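Endoglucanase, glycoside hydrolase family 5 protein (Cytophaga hutchinsonii, PDB 5IHS) probably hydrolyses internal beta-1,4-glucosidic bonds of cellulose, as an endoglucanase of glycoside hydrolase family 5 with a TIM-barrel fold. Local coordinates at residues V178-R183 / I210-I215. Residues are numbered along the deposited sequence; the frame is centred on the assembly and turned at random.
Sequences VITKIR and ITRQNI
Ile179 of helix 167-185 meets Ile210 and Arg212 of the loop before barrel strand 215-221 and Ile215, the first residue of that strand. In this (beta/alpha)8 barrel the helix follows strand 153-156. Its CB lies 3.8 Å from Arg212 NH1. The CG2 branch sits at the edge of the Arg212 guanidinium, in its plane, 3.7 Å from NH1. CG1, anti to the carbonyl carbon (chi1 -68°), carries CD1 to the tips of two isoleucines. There CD1 meets Ile215 CD1 at 3.8 Å and Ile210 CD1 at 4.0 Å. In the conformer given, the extended Arg212 chain brings NH1 to the carbonyl oxygen of Glu176, one turn back on the helix, for a hydrogen bond. Arg183 bends at chi2 (-71°) and its NH2 donates to Gln213 O at 3.2 Å, with that oxygen tilted from the guanidinium plane. A water bridges Arg183 NE to the same oxygen, while NH1 bonds to the carbonyls of Asp186 and Asn189. A leucine in place of Arg183 would probably leave Gln213 O without its direct donor and these two carbonyls without a shared mate. The isoleucines thus pack without direction, whereas Arg183 ties the loop and the segment after the helix to one side chain.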
# COMPACT_ATOMS: atom_id res chain seq x y z
N VAL A 178 2.99 15.41 9.54
CA VAL A 178 3.26 15.10 8.14
C VAL A 178 2.08 15.49 7.25
O VAL A 178 2.27 16.04 6.15
CB VAL A 178 3.65 13.62 7.97
CG1 VAL A 178 3.82 13.27 6.49
CG2 VAL A 178 4.94 13.31 8.72
N ILE A 179 0.86 15.22 7.70
CA ILE A 179 -0.32 15.61 6.92
C ILE A 179 -0.33 17.11 6.64
O ILE A 179 -0.61 17.54 5.52
CB ILE A 179 -1.61 15.14 7.63
CG1 ILE A 179 -1.71 13.61 7.62
CG2 ILE A 179 -2.85 15.76 6.99
CD1 ILE A 179 -2.71 13.07 8.61
N THR A 180 -0.05 17.92 7.66
CA THR A 180 -0.02 19.37 7.44
C THR A 180 0.97 19.73 6.35
O THR A 180 0.68 20.58 5.50
CB THR A 180 0.31 20.07 8.76
OG1 THR A 180 -0.73 19.81 9.70
CG2 THR A 180 0.42 21.58 8.55
N LYS A 181 2.14 19.11 6.36
CA LYS A 181 3.14 19.39 5.34
C LYS A 181 2.67 18.97 3.95
O LYS A 181 2.85 19.71 2.97
CB LYS A 181 4.47 18.72 5.70
CG LYS A 181 5.16 19.34 6.91
CD LYS A 181 5.80 20.68 6.58
CE LYS A 181 6.55 21.25 7.77
NZ LYS A 181 5.61 21.79 8.77
N ILE A 182 2.06 17.79 3.83
CA ILE A 182 1.54 17.35 2.54
C ILE A 182 0.49 18.33 2.02
O ILE A 182 0.48 18.69 0.84
CB ILE A 182 0.97 15.93 2.65
CG1 ILE A 182 2.09 14.92 2.88
CG2 ILE A 182 0.18 15.57 1.40
CD1 ILE A 182 1.60 13.53 3.25
N ARG A 183 -0.42 18.75 2.90
CA ARG A 183 -1.57 19.56 2.53
C ARG A 183 -1.19 20.98 2.11
O ARG A 183 -2.02 21.67 1.52
CB ARG A 183 -2.60 19.53 3.67
CG ARG A 183 -3.24 18.16 3.88
CD ARG A 183 -4.20 17.82 2.74
NE ARG A 183 -4.87 16.54 2.93
CZ ARG A 183 -4.87 15.51 2.08
NH1 ARG A 183 -4.20 15.56 0.93
NH2 ARG A 183 -5.56 14.41 2.40
N ILE A 210 -8.04 11.05 13.12
CA ILE A 210 -7.54 12.31 12.59
C ILE A 210 -8.69 12.96 11.83
O ILE A 210 -9.13 12.47 10.79
CB ILE A 210 -6.33 12.08 11.69
CG1 ILE A 210 -5.17 11.51 12.51
CG2 ILE A 210 -5.90 13.39 11.03
CD1 ILE A 210 -4.05 10.91 11.68
N THR A 211 -9.21 14.05 12.38
CA THR A 211 -10.43 14.69 11.88
C THR A 211 -10.06 15.69 10.79
O THR A 211 -10.19 16.91 10.93
CB THR A 211 -11.21 15.29 13.04
OG1 THR A 211 -10.33 16.08 13.84
CG2 THR A 211 -11.82 14.19 13.91
N ARG A 212 -9.56 15.13 9.68
CA ARG A 212 -9.13 15.87 8.51
C ARG A 212 -9.63 15.15 7.27
O ARG A 212 -9.97 13.97 7.31
CB ARG A 212 -7.59 16.01 8.49
CG ARG A 212 -7.02 16.67 9.74
CD ARG A 212 -5.51 16.82 9.72
NE ARG A 212 -5.03 17.41 10.96
CZ ARG A 212 -3.76 17.75 11.19
NH1 ARG A 212 -2.85 17.56 10.25
NH2 ARG A 212 -3.41 18.27 12.35
N GLN A 213 -9.68 15.88 6.15
CA GLN A 213 -10.23 15.33 4.93
C GLN A 213 -9.35 14.23 4.33
O GLN A 213 -8.12 14.35 4.30
CB GLN A 213 -10.36 16.48 3.93
CG GLN A 213 -11.03 16.13 2.62
CD GLN A 213 -12.52 15.91 2.77
OE1 GLN A 213 -13.18 16.57 3.58
NE2 GLN A 213 -13.06 14.97 1.99
N ASN A 214 -9.99 13.18 3.81
CA ASN A 214 -9.35 12.17 2.95
C ASN A 214 -8.18 11.46 3.64
O ASN A 214 -7.12 11.24 3.05
CB ASN A 214 -8.96 12.78 1.61
CG ASN A 214 -10.16 13.23 0.83
OD1 ASN A 214 -11.30 12.91 1.19
ND2 ASN A 214 -9.93 13.98 -0.23
N ILE A 215 -8.43 11.03 4.89
CA ILE A 215 -7.52 10.19 5.66
C ILE A 215 -8.10 8.78 5.76
O ILE A 215 -9.30 8.60 6.03
CB ILE A 215 -7.28 10.76 7.07
CG1 ILE A 215 -6.87 12.23 7.03
CG2 ILE A 215 -6.25 9.92 7.84
CD1 ILE A 215 -5.61 12.52 6.23
O HOH W 1 -6.10 16.15 5.39